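PDB 5DU9: CDA peptide synthetase I from Streptomyces coelicolor, which belongs to the nonribosomal peptide synthetase family and is represented here by a condensation domain, a two-lobed fold of the CoA-dependent acyltransferase clan. Local coordinates for residues L393-T398 with V407-N412; R54-G59 with E171-V176; E254-A259 with E434-P439. The protein carries 1 engineered substitution. All coordinates share one frame; numbering follows the deposited sequence.

Interaction 1 of 3, residues L393-T398 with V407-N412; sequences LNIVLT and VDFEGN
Asn-394 and Glu-410 face each other as a hydrogen-bonded pair of an antiparallel hairpin. Their backbones exchange two bonds, and Val-396 and Asp-408 exchange two more. The side chains add a fifth. Asn-394 ND2 gives a hydrogen to Glu-410 OE1 at 2.9 Å, nearly along the C-O axis and close to the amide plane. The amide and carboxylate planes are turned 63° apart. OE1 is also hydrogen-bonded to Ser-387 OG, so two groups hold this oxygen of a buried residue. Val-396 CG2 lies 3.7 Å from Glu-410 CD and flanks the carboxylate. The opposite face, with Leu-393, Ile-395, Leu-397, Val-407 and Phe-409, is apolar and closely packed. Ile-395 CG1 sits over one face of the Phe-409 ring in a CH-pi contact, 4.1 Å from the centroid. Leu-393 CD1 comes obliquely to Phe-409 CD2 at 3.9 Å. Packing is looser toward the turn: Leu-397 CG and Val-407 CG2 meet at 4.1 Å, and the partly exposed Thr-398 does not touch 407-412. The hairpin forms the middle of a four-stranded mixed sheet. Strand 363-366 flanks 393-398, strand 242-248 flanks 404-411, and helix 418-437 covers the Phe-409 face through Leu-424 and Phe-428.

Interaction 2 of 3, residues R54-G59 with E171-V176; sequences RLTVAG and ERLAEV
Thr-56 points toward helix 163-182 and meets three of its residues. Its two branches do different work. With chi1 at -64°, OG1 lies beside the backbone N and bonds back to Ala-52 O in its own helix. The hydroxyl oxygen thus has a polar partner although its surroundings across the contact are apolar. OG1 rests 3.5 Å from Leu-173 CA, with Leu-173 CD1 and Val-176 CG2 a little further off. The methyl CG2 meets Arg-172 CG at 3.8 Å, and these two side chains slide past each other in opposite directions. Beside them Leu-55 and Val-176 cross at a slant, with Leu-55 CD1 and Val-176 CG1 at 3.6 Å.

Arg-172 bends at chi2 (57°), which turns its guanidinium over Val-176, one turn on. Val-176 CG2 lies 3.4 Å above the guanidinium plane, over its centre. Polar partners sit at the edge. NH1 of Arg-172 forms a salt bridge with Glu-175 OE1 at 2.9 Å, and it also bonds to Pro-187 O. NH2 of Arg-172 gives a hydrogen to a water at 3.0 Å, and that water donates to Leu-55 O. Between these two segments there is packing and a water bridge, but no direct hydrogen bond.

The segment axes approach to 9.2 Å at 135° between their directions. This is helix-to-helix packing in the lobe built on the six-stranded sheet. Helix 163-182 starts at the end of the HHxxxDG motif that is characteristic of condensation domains.

Interaction 3 of 3, residues E254-A259 with E434-P439; sequences EVLGRA and ELAADP
Val-255 O accepts a hydrogen bond from Ala-259 N at 2.9 Å, one helical turn on. The four-residue spacing puts both side chains on one side of helix 250-263, pointing toward 434-439. The contact itself is apolar, with no hydrogen bond between the segments. Ala-436 is at its centre. Its CB meets Ala-259 CB at 3.9 Å, and Leu-256 CD2 reaches the same methyl at 4.0 Å. Leu-256 starts away from the other helix, and its CD2 branch alone comes back to touch it. Val-255 sends its CG2 across, anti to the backbone N, to lie 3.6 Å from Ala-437 CA. Ala-259 CB also packs on Ala-436 O at 3.5 Å. Beyond the last turn, Pro-439 CG adds a looser touch on Ala-259 CB at 4.2 Å. The small alanine side chains let the backbones come close: Ala-259 CA and Ala-436 CA are 5.2 Å apart. The contact joins helix 250-263 to the C-terminal end of helix 418-437. Helix 267-283 adds Val-270, which touches Ala-259. Helix 325-341 meets the residues after the helix end, with a backbone hydrogen bond between Ala-326 and Pro-439.

How the interactions relate
Interactions 1 and 3 belong to one neighbourhood. Strand 404-411 is followed in the chain by helix 418-437, whose first half packs on the hairpin of interaction 1 and whose end takes part in interaction 3. Their centres are about 21 Å apart and their nearest atoms about 5 Å. Interaction 2 lies in another part of the chain, beside the six-stranded sheet. Its centre is about 29 Å from that of interaction 1 and about 39 Å from that of interaction 3. None of the three touches another. Interaction 1 is close to the ligand pocket: the side chain of Asn-394 is about 6 Å from the bound (2S)-2-amino-N-butyl-propanamide, and Ser-387 lines that pocket.

Interaction 1 of 3, residues L393-T398 with V407-N412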
ATOM      1  N   LEU A 393      -5.826  10.696   6.398  1.00 16.61           N
ATOM      2  CA  LEU A 393      -6.608   9.807   5.541  1.00 15.98           C
ATOM      3  C   LEU A 393      -5.776   9.158   4.442  1.00 19.50           C
ATOM      4  O   LEU A 393      -5.004   9.835   3.762  1.00 17.67           O
ATOM      5  CB  LEU A 393      -7.768  10.589   4.907  1.00 20.76           C
ATOM      6  CG  LEU A 393      -8.720   9.832   3.976  1.00 17.53           C
ATOM      7  CD1 LEU A 393      -9.587   8.857   4.753  1.00 17.66           C
ATOM      8  CD2 LEU A 393      -9.580  10.821   3.199  1.00 18.67           C
ATOM      9  N   ASN A 394      -5.935   7.846   4.274  1.00 14.61           N
ATOM     10  CA  ASN A 394      -5.474   7.158   3.072  1.00 14.94           C
ATOM     11  C   ASN A 394      -6.683   6.764   2.256  1.00 14.72           C
ATOM     12  O   ASN A 394      -7.679   6.293   2.809  1.00 17.97           O
ATOM     13  CB  ASN A 394      -4.666   5.887   3.373  1.00 17.75           C
ATOM     14  CG  ASN A 394      -3.560   6.101   4.371  1.00 19.24           C
ATOM     15  OD1 ASN A 394      -2.851   7.108   4.334  1.00 20.45           O
ATOM     16  ND2 ASN A 394      -3.384   5.129   5.267  1.00 19.32           N
ATOM     17  N   ILE A 395      -6.582   6.943   0.946  1.00 12.23           N
ATOM     18  CA  ILE A 395      -7.588   6.462   0.012  1.00 12.00           C
ATOM     19  C   ILE A 395      -6.938   5.383  -0.837  1.00 13.88           C
ATOM     20  O   ILE A 395      -6.039   5.664  -1.618  1.00 14.80           O
ATOM     21  CB  ILE A 395      -8.134   7.591  -0.877  1.00 12.49           C
ATOM     22  CG1 ILE A 395      -8.803   8.653  -0.001  1.00 14.67           C
ATOM     23  CG2 ILE A 395      -9.119   7.033  -1.896  1.00 15.72           C
ATOM     24  CD1 ILE A 395      -9.227   9.897  -0.743  1.00 14.25           C
ATOM     25  N   VAL A 396      -7.394   4.148  -0.666  1.00 11.52           N
ATOM     26  CA  VAL A 396      -6.772   2.998  -1.304  1.00 11.37           C
ATOM     27  C   VAL A 396      -7.754   2.370  -2.283  1.00 13.18           C
ATOM     28  O   VAL A 396      -8.895   2.077  -1.924  1.00 15.22           O
ATOM     29  CB  VAL A 396      -6.331   1.953  -0.260  1.00 13.24           C
ATOM     30  CG1 VAL A 396      -5.567   0.815  -0.924  1.00 14.92           C
ATOM     31  CG2 VAL A 396      -5.484   2.610   0.826  1.00 14.04           C
ATOM     32  N   LEU A 397      -7.311   2.185  -3.522  1.00 12.39           N
ATOM     33  CA  LEU A 397      -8.116   1.513  -4.534  1.00 12.29           C
ATOM     34  C   LEU A 397      -7.436   0.237  -4.979  1.00 16.73           C
ATOM     35  O   LEU A 397      -6.230   0.220  -5.213  1.00 17.10           O
ATOM     36  CB  LEU A 397      -8.346   2.404  -5.750  1.00 12.85           C
ATOM     37  CG  LEU A 397      -9.464   3.434  -5.653  1.00 17.11           C
ATOM     38  CD1 LEU A 397      -9.113   4.530  -4.675  1.00 20.52           C
ATOM     39  CD2 LEU A 397      -9.742   4.011  -7.023  1.00 18.10           C
ATOM     40  N   THR A 398      -8.224  -0.828  -5.083  1.00 13.15           N
ATOM     41  CA  THR A 398      -7.775  -2.068  -5.693  1.00 11.30           C
ATOM     42  C   THR A 398      -8.778  -2.456  -6.764  1.00 15.32           C
ATOM     43  O   THR A 398      -9.977  -2.261  -6.594  1.00 16.61           O
ATOM     44  CB  THR A 398      -7.640  -3.207  -4.667  1.00 19.99           C
ATOM     45  OG1 THR A 398      -8.922  -3.515  -4.115  1.00 26.61           O
ATOM     46  CG2 THR A 398      -6.701  -2.803  -3.556  1.00 14.81           C
ATOM     47  N   VAL A 407     -12.809   0.417  -2.789  1.00 14.43           N
ATOM     48  CA  VAL A 407     -12.306   1.698  -2.314  1.00 15.85           C
ATOM     49  C   VAL A 407     -12.261   1.669  -0.797  1.00 13.92           C
ATOM     50  O   VAL A 407     -13.294   1.529  -0.144  1.00 17.64           O
ATOM     51  CB  VAL A 407     -13.191   2.868  -2.783  1.00 16.19           C
ATOM     52  CG1 VAL A 407     -12.642   4.200  -2.280  1.00 18.75           C
ATOM     53  CG2 VAL A 407     -13.313   2.869  -4.302  1.00 16.64           C
ATOM     54  N   ASP A 408     -11.058   1.784  -0.243  1.00 13.62           N
ATOM     55  CA  ASP A 408     -10.878   1.812   1.204  1.00 15.19           C
ATOM     56  C   ASP A 408     -10.524   3.218   1.663  1.00 13.93           C
ATOM     57  O   ASP A 408      -9.563   3.816   1.172  1.00 16.91           O
ATOM     58  CB  ASP A 408      -9.780   0.837   1.638  1.00 18.34           C
ATOM     59  CG  ASP A 408     -10.260  -0.602   1.697  1.00 24.92           C
ATOM     60  OD1 ASP A 408     -11.159  -0.963   0.918  1.00 22.31           O
ATOM     61  OD2 ASP A 408      -9.742  -1.370   2.537  1.00 35.48           O
ATOM     62  N   PHE A 409     -11.320   3.750   2.582  1.00 14.83           N
ATOM     63  CA  PHE A 409     -10.976   4.980   3.277  1.00 15.11           C
ATOM     64  C   PHE A 409     -10.393   4.599   4.624  1.00 15.73           C
ATOM     65  O   PHE A 409     -11.076   4.018   5.465  1.00 17.37           O
ATOM     66  CB  PHE A 409     -12.194   5.892   3.443  1.00 15.91           C
ATOM     67  CG  PHE A 409     -12.394   6.852   2.299  1.00 15.37           C
ATOM     68  CD1 PHE A 409     -12.234   6.435   0.989  1.00 14.46           C
ATOM     69  CD2 PHE A 409     -12.759   8.169   2.537  1.00 17.42           C
ATOM     70  CE1 PHE A 409     -12.418   7.316  -0.064  1.00 15.98           C
ATOM     71  CE2 PHE A 409     -12.942   9.054   1.487  1.00 16.16           C
ATOM     72  CZ  PHE A 409     -12.774   8.626   0.188  1.00 14.84           C
ATOM     73  N   GLU A 410      -9.115   4.907   4.802  1.00 15.69           N
ATOM     74  CA  GLU A 410      -8.394   4.592   6.025  1.00 15.89           C
ATOM     75  C   GLU A 410      -8.166   5.875   6.804  1.00 16.67           C
ATOM     76  O   GLU A 410      -7.309   6.681   6.440  1.00 18.71           O
ATOM     77  CB  GLU A 410      -7.064   3.913   5.700  1.00 15.13           C
ATOM     78  CG  GLU A 410      -7.183   2.738   4.743  1.00 14.51           C
ATOM     79  CD  GLU A 410      -5.858   2.038   4.497  1.00 15.48           C
ATOM     80  OE1 GLU A 410      -4.808   2.710   4.542  1.00 18.80           O
ATOM     81  OE2 GLU A 410      -5.864   0.812   4.249  1.00 18.27           O
ATOM     82  N   GLY A 411      -8.941   6.061   7.866  1.00 17.76           N
ATOM     83  CA  GLY A 411      -8.921   7.299   8.624  1.00 18.63           C
ATOM     84  C   GLY A 411      -8.244   7.183   9.973  1.00 21.84           C
ATOM     85  O   GLY A 411      -8.424   6.195  10.688  1.00 21.43           O
ATOM     86  N   ASN A 412      -7.463   8.202  10.320  1.00 19.86           N
ATOM     87  CA  ASN A 412      -6.937   8.341  11.668  1.00 22.89           C
ATOM     88  C   ASN A 412      -8.112   8.376  12.649  1.00 23.67           C
ATOM     89  O   ASN A 412      -9.016   9.196  12.495  1.00 25.67           O
ATOM     90  CB  ASN A 412      -6.084   9.606  11.783  1.00 21.35           C
ATOM     91  CG  ASN A 412      -5.509   9.805  13.177  1.00 22.72           C
ATOM     92  OD1 ASN A 412      -6.242   9.984  14.148  1.00 25.12           O
ATOM     93  ND2 ASN A 412      -4.188   9.784  13.277  1.00 23.74           N
TER

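Interaction 2 of 3, residues R54-G59 with E171-V176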
ATOM      1  N   ARG A  54       5.917 -22.569   4.040  1.00 28.78           N
ATOM      2  CA  ARG A  54       7.243 -22.784   4.602  1.00 25.65           C
ATOM      3  C   ARG A  54       8.311 -22.606   3.530  1.00 26.37           C
ATOM      4  O   ARG A  54       9.317 -21.934   3.759  1.00 28.05           O
ATOM      5  CB  ARG A  54       7.343 -24.171   5.238  1.00 29.14           C
ATOM      6  CG  ARG A  54       8.590 -24.350   6.088  1.00 40.85           C
ATOM      7  CD  ARG A  54       8.503 -25.576   6.981  1.00 44.69           C
ATOM      8  NE  ARG A  54       9.734 -25.771   7.746  1.00 58.96           N
ATOM      9  CZ  ARG A  54       9.997 -25.200   8.919  1.00 53.00           C
ATOM     10  NH1 ARG A  54       9.117 -24.388   9.491  1.00 40.08           N
ATOM     11  NH2 ARG A  54      11.149 -25.446   9.527  1.00 62.33           N
ATOM     12  N   LEU A  55       8.080 -23.193   2.359  1.00 28.39           N
ATOM     13  CA  LEU A  55       9.015 -23.071   1.243  1.00 27.55           C
ATOM     14  C   LEU A  55       9.100 -21.628   0.763  1.00 28.59           C
ATOM     15  O   LEU A  55      10.174 -21.140   0.416  1.00 28.38           O
ATOM     16  CB  LEU A  55       8.593 -23.975   0.086  1.00 30.66           C
ATOM     17  CG  LEU A  55       8.663 -25.483   0.328  1.00 32.35           C
ATOM     18  CD1 LEU A  55       8.000 -26.229  -0.820  1.00 39.09           C
ATOM     19  CD2 LEU A  55      10.103 -25.935   0.497  1.00 39.19           C
ATOM     20  N   THR A  56       7.958 -20.951   0.742  1.00 25.33           N
ATOM     21  CA  THR A  56       7.897 -19.581   0.259  1.00 22.25           C
ATOM     22  C   THR A  56       8.659 -18.653   1.192  1.00 24.33           C
ATOM     23  O   THR A  56       9.473 -17.844   0.746  1.00 22.81           O
ATOM     24  CB  THR A  56       6.442 -19.099   0.124  1.00 21.51           C
ATOM     25  OG1 THR A  56       5.769 -19.888  -0.867  1.00 24.05           O
ATOM     26  CG2 THR A  56       6.390 -17.635  -0.288  1.00 19.94           C
ATOM     27  N   VAL A  57       8.388 -18.763   2.488  1.00 21.65           N
ATOM     28  CA  VAL A  57       9.068 -17.931   3.471  1.00 19.92           C
ATOM     29  C   VAL A  57      10.573 -18.183   3.410  1.00 21.52           C
ATOM     30  O   VAL A  57      11.363 -17.241   3.373  1.00 23.58           O
ATOM     31  CB  VAL A  57       8.533 -18.189   4.899  1.00 23.66           C
ATOM     32  CG1 VAL A  57       9.404 -17.503   5.948  1.00 21.54           C
ATOM     33  CG2 VAL A  57       7.100 -17.696   5.016  1.00 21.23           C
ATOM     34  N   ALA A  58      10.962 -19.453   3.372  1.00 23.27           N
ATOM     35  CA  ALA A  58      12.374 -19.827   3.340  1.00 27.34           C
ATOM     36  C   ALA A  58      13.127 -19.138   2.199  1.00 31.05           C
ATOM     37  O   ALA A  58      14.318 -18.850   2.321  1.00 27.31           O
ATOM     38  CB  ALA A  58      12.512 -21.335   3.219  1.00 27.39           C
ATOM     39  N   GLY A  59      12.423 -18.867   1.103  1.00 24.08           N
ATOM     40  CA  GLY A  59      13.029 -18.255  -0.069  1.00 24.29           C
ATOM     41  C   GLY A  59      12.836 -16.751  -0.145  1.00 25.61           C
ATOM     42  O   GLY A  59      13.200 -16.132  -1.143  1.00 23.57           O
ATOM     43  N   GLU A 171       2.006 -14.430  -5.419  1.00 18.44           N
ATOM     44  CA  GLU A 171       2.304 -15.133  -6.659  1.00 20.35           C
ATOM     45  C   GLU A 171       3.232 -16.315  -6.408  1.00 20.16           C
ATOM     46  O   GLU A 171       3.035 -17.393  -6.965  1.00 22.75           O
ATOM     47  CB  GLU A 171       2.932 -14.187  -7.687  1.00 22.63           C
ATOM     48  CG  GLU A 171       1.961 -13.171  -8.271  1.00 30.43           C
ATOM     49  CD  GLU A 171       2.387 -12.650  -9.631  1.00 50.62           C
ATOM     50  OE1 GLU A 171       3.573 -12.806  -9.991  1.00 48.62           O
ATOM     51  OE2 GLU A 171       1.532 -12.081 -10.341  1.00 54.49           O
ATOM     52  N   ARG A 172       4.245 -16.113  -5.572  1.00 19.52           N
ATOM     53  CA  ARG A 172       5.191 -17.183  -5.265  1.00 22.91           C
ATOM     54  C   ARG A 172       4.506 -18.299  -4.477  1.00 22.61           C
ATOM     55  O   ARG A 172       4.724 -19.485  -4.741  1.00 24.49           O
ATOM     56  CB  ARG A 172       6.389 -16.640  -4.482  1.00 21.94           C
ATOM     57  CG  ARG A 172       7.360 -17.708  -3.993  1.00 21.38           C
ATOM     58  CD  ARG A 172       7.891 -18.561  -5.133  1.00 23.55           C
ATOM     59  NE  ARG A 172       8.858 -19.553  -4.672  1.00 25.10           N
ATOM     60  CZ  ARG A 172       9.299 -20.568  -5.409  1.00 27.40           C
ATOM     61  NH1 ARG A 172       8.858 -20.739  -6.648  1.00 29.75           N
ATOM     62  NH2 ARG A 172      10.178 -21.422  -4.903  1.00 29.37           N
ATOM     63  N   LEU A 173       3.684 -17.909  -3.508  1.00 19.94           N
ATOM     64  CA  LEU A 173       2.951 -18.872  -2.692  1.00 20.18           C
ATOM     65  C   LEU A 173       2.111 -19.789  -3.567  1.00 21.63           C
ATOM     66  O   LEU A 173       2.129 -21.011  -3.404  1.00 24.38           O
ATOM     67  CB  LEU A 173       2.051 -18.152  -1.687  1.00 20.80           C
ATOM     68  CG  LEU A 173       1.211 -19.055  -0.781  1.00 23.41           C
ATOM     69  CD1 LEU A 173       2.099 -19.799   0.200  1.00 23.09           C
ATOM     70  CD2 LEU A 173       0.155 -18.247  -0.044  1.00 24.22           C
ATOM     71  N   ALA A 174       1.371 -19.192  -4.494  1.00 21.84           N
ATOM     72  CA  ALA A 174       0.516 -19.958  -5.395  1.00 24.33           C
ATOM     73  C   ALA A 174       1.345 -20.879  -6.282  1.00 30.35           C
ATOM     74  O   ALA A 174       0.980 -22.031  -6.502  1.00 30.90           O
ATOM     75  CB  ALA A 174      -0.327 -19.025  -6.240  1.00 25.48           C
ATOM     76  N   GLU A 175       2.466 -20.368  -6.781  1.00 24.94           N
ATOM     77  CA  GLU A 175       3.351 -21.146  -7.640  1.00 27.43           C
ATOM     78  C   GLU A 175       3.830 -22.414  -6.941  1.00 30.46           C
ATOM     79  O   GLU A 175       3.813 -23.498  -7.524  1.00 32.23           O
ATOM     80  CB  GLU A 175       4.553 -20.300  -8.067  1.00 27.59           C
ATOM     81  CG  GLU A 175       5.461 -20.980  -9.077  1.00 35.29           C
ATOM     82  CD  GLU A 175       6.609 -20.093  -9.509  1.00 38.98           C
ATOM     83  OE1 GLU A 175       7.227 -19.453  -8.633  1.00 36.46           O
ATOM     84  OE2 GLU A 175       6.889 -20.031 -10.725  1.00 42.69           O
ATOM     85  N   VAL A 176       4.257 -22.272  -5.690  1.00 27.48           N
ATOM     86  CA  VAL A 176       4.725 -23.417  -4.911  1.00 30.97           C
ATOM     87  C   VAL A 176       3.573 -24.380  -4.628  1.00 32.08           C
ATOM     88  O   VAL A 176       3.735 -25.594  -4.730  1.00 33.73           O
ATOM     89  CB  VAL A 176       5.370 -22.968  -3.582  1.00 31.85           C
ATOM     90  CG1 VAL A 176       5.799 -24.170  -2.747  1.00 33.27           C
ATOM     91  CG2 VAL A 176       6.572 -22.069  -3.852  1.00 26.69           C
TER
HETATM   92  O   HOH W   1      10.873 -20.277  -2.233  1.00 32.63           O

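Interaction 3 of 3, residues E254-A259 with E434-P439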
ATOM      1  N   GLU A 254     -16.692   1.503 -14.764  1.00 15.42           N
ATOM      2  CA  GLU A 254     -16.318   1.568 -16.177  1.00 14.67           C
ATOM      3  C   GLU A 254     -16.157   3.002 -16.675  1.00 14.59           C
ATOM      4  O   GLU A 254     -15.340   3.268 -17.556  1.00 15.26           O
ATOM      5  CB  GLU A 254     -17.358   0.840 -17.035  1.00 15.78           C
ATOM      6  CG  GLU A 254     -17.181  -0.671 -17.056  1.00 19.15           C
ATOM      7  CD  GLU A 254     -18.372  -1.403 -17.653  1.00 22.26           C
ATOM      8  OE1 GLU A 254     -19.355  -0.741 -18.060  1.00 21.33           O
ATOM      9  OE2 GLU A 254     -18.324  -2.651 -17.714  1.00 23.11           O
ATOM     10  N   VAL A 255     -16.932   3.924 -16.108  1.00 14.51           N
ATOM     11  CA  VAL A 255     -16.879   5.320 -16.531  1.00 14.41           C
ATOM     12  C   VAL A 255     -15.479   5.917 -16.337  1.00 14.97           C
ATOM     13  O   VAL A 255     -15.077   6.807 -17.082  1.00 14.74           O
ATOM     14  CB  VAL A 255     -17.929   6.172 -15.776  1.00 17.21           C
ATOM     15  CG1 VAL A 255     -17.605   6.250 -14.291  1.00 16.65           C
ATOM     16  CG2 VAL A 255     -18.038   7.565 -16.387  1.00 16.63           C
ATOM     17  N   LEU A 256     -14.735   5.414 -15.353  1.00 13.71           N
ATOM     18  CA  LEU A 256     -13.369   5.876 -15.125  1.00 12.16           C
ATOM     19  C   LEU A 256     -12.475   5.516 -16.305  1.00 14.85           C
ATOM     20  O   LEU A 256     -11.600   6.290 -16.696  1.00 14.35           O
ATOM     21  CB  LEU A 256     -12.801   5.275 -13.839  1.00 13.83           C
ATOM     22  CG  LEU A 256     -13.443   5.735 -12.532  1.00 17.46           C
ATOM     23  CD1 LEU A 256     -12.901   4.914 -11.376  1.00 14.09           C
ATOM     24  CD2 LEU A 256     -13.195   7.216 -12.297  1.00 20.65           C
ATOM     25  N   GLY A 257     -12.704   4.334 -16.867  1.00 12.71           N
ATOM     26  CA  GLY A 257     -11.986   3.901 -18.052  1.00 16.28           C
ATOM     27  C   GLY A 257     -12.319   4.753 -19.262  1.00 16.06           C
ATOM     28  O   GLY A 257     -11.448   5.049 -20.073  1.00 15.38           O
ATOM     29  N   ARG A 258     -13.582   5.149 -19.385  1.00 14.29           N
ATOM     30  CA  ARG A 258     -14.001   5.987 -20.501  1.00 14.23           C
ATOM     31  C   ARG A 258     -13.401   7.382 -20.374  1.00 15.17           C
ATOM     32  O   ARG A 258     -13.015   7.991 -21.376  1.00 14.17           O
ATOM     33  CB  ARG A 258     -15.528   6.054 -20.582  1.00 15.27           C
ATOM     34  CG  ARG A 258     -16.163   4.732 -20.986  1.00 15.69           C
ATOM     35  CD  ARG A 258     -17.610   4.901 -21.428  1.00 20.98           C
ATOM     36  NE  ARG A 258     -18.481   5.378 -20.355  1.00 19.00           N
ATOM     37  CZ  ARG A 258     -19.087   4.594 -19.466  1.00 20.66           C
ATOM     38  NH1 ARG A 258     -18.906   3.278 -19.489  1.00 19.31           N
ATOM     39  NH2 ARG A 258     -19.870   5.130 -18.539  1.00 24.70           N
ATOM     40  N   ALA A 259     -13.300   7.887 -19.146  1.00 13.54           N
ATOM     41  CA  ALA A 259     -12.674   9.190 -18.934  1.00 13.05           C
ATOM     42  C   ALA A 259     -11.190   9.118 -19.269  1.00 12.62           C
ATOM     43  O   ALA A 259     -10.627  10.049 -19.830  1.00 12.78           O
ATOM     44  CB  ALA A 259     -12.873   9.658 -17.500  1.00 12.71           C
ATOM     45  N   GLU A 434     -19.449  11.429 -11.363  1.00 16.09           N
ATOM     46  CA  GLU A 434     -20.054  12.537 -12.094  1.00 17.60           C
ATOM     47  C   GLU A 434     -19.013  13.281 -12.934  1.00 16.21           C
ATOM     48  O   GLU A 434     -19.268  13.646 -14.084  1.00 19.15           O
ATOM     49  CB  GLU A 434     -20.733  13.504 -11.123  1.00 22.16           C
ATOM     50  CG  GLU A 434     -21.543  14.606 -11.792  1.00 25.24           C
ATOM     51  CD  GLU A 434     -22.822  14.095 -12.433  1.00 41.73           C
ATOM     52  OE1 GLU A 434     -23.323  13.032 -12.010  1.00 45.49           O
ATOM     53  OE2 GLU A 434     -23.325  14.760 -13.364  1.00 49.92           O
ATOM     54  N   LEU A 435     -17.841  13.510 -12.354  1.00 15.51           N
ATOM     55  CA  LEU A 435     -16.746  14.156 -13.067  1.00 15.07           C
ATOM     56  C   LEU A 435     -16.315  13.319 -14.263  1.00 14.60           C
ATOM     57  O   LEU A 435     -16.161  13.828 -15.375  1.00 15.31           O
ATOM     58  CB  LEU A 435     -15.549  14.376 -12.138  1.00 15.65           C
ATOM     59  CG  LEU A 435     -15.732  15.410 -11.028  1.00 17.63           C
ATOM     60  CD1 LEU A 435     -14.584  15.319 -10.035  1.00 17.83           C
ATOM     61  CD2 LEU A 435     -15.829  16.811 -11.608  1.00 19.19           C
ATOM     62  N   ALA A 436     -16.114  12.030 -14.023  1.00 14.09           N
ATOM     63  CA  ALA A 436     -15.622  11.125 -15.057  1.00 15.54           C
ATOM     64  C   ALA A 436     -16.607  11.007 -16.220  1.00 14.46           C
ATOM     65  O   ALA A 436     -16.202  10.797 -17.366  1.00 16.91           O
ATOM     66  CB  ALA A 436     -15.341   9.756 -14.462  1.00 17.80           C
ATOM     67  N   ALA A 437     -17.894  11.158 -15.929  1.00 15.22           N
ATOM     68  CA  ALA A 437     -18.933  11.009 -16.949  1.00 16.83           C
ATOM     69  C   ALA A 437     -18.902  12.137 -17.978  1.00 19.98           C
ATOM     70  O   ALA A 437     -19.400  11.977 -19.092  1.00 20.05           O
ATOM     71  CB  ALA A 437     -20.303  10.940 -16.293  1.00 18.28           C
ATOM     72  N   ASP A 438     -18.329  13.276 -17.603  1.00 16.37           N
ATOM     73  CA  ASP A 438     -18.181  14.398 -18.529  1.00 16.87           C
ATOM     74  C   ASP A 438     -16.984  15.263 -18.145  1.00 17.46           C
ATOM     75  O   ASP A 438     -17.136  16.262 -17.446  1.00 16.71           O
ATOM     76  CB  ASP A 438     -19.450  15.249 -18.557  1.00 19.47           C
ATOM     77  CG  ASP A 438     -19.357  16.395 -19.542  1.00 23.62           C
ATOM     78  OD1 ASP A 438     -18.413  16.402 -20.362  1.00 23.25           O
ATOM     79  OD2 ASP A 438     -20.229  17.288 -19.500  1.00 29.90           O
ATOM     80  N   PRO A 439     -15.785  14.880 -18.604  1.00 15.71           N
ATOM     81  CA  PRO A 439     -14.576  15.624 -18.244  1.00 15.31           C
ATOM     82  C   PRO A 439     -14.557  17.068 -18.750  1.00 16.10           C
ATOM     83  O   PRO A 439     -13.776  17.865 -18.235  1.00 16.02           O
ATOM     84  CB  PRO A 439     -13.460  14.798 -18.892  1.00 14.69           C
ATOM     85  CG  PRO A 439     -14.026  13.412 -18.960  1.00 14.48           C
ATOM     86  CD  PRO A 439     -15.464  13.625 -19.306  1.00 15.34           C
TER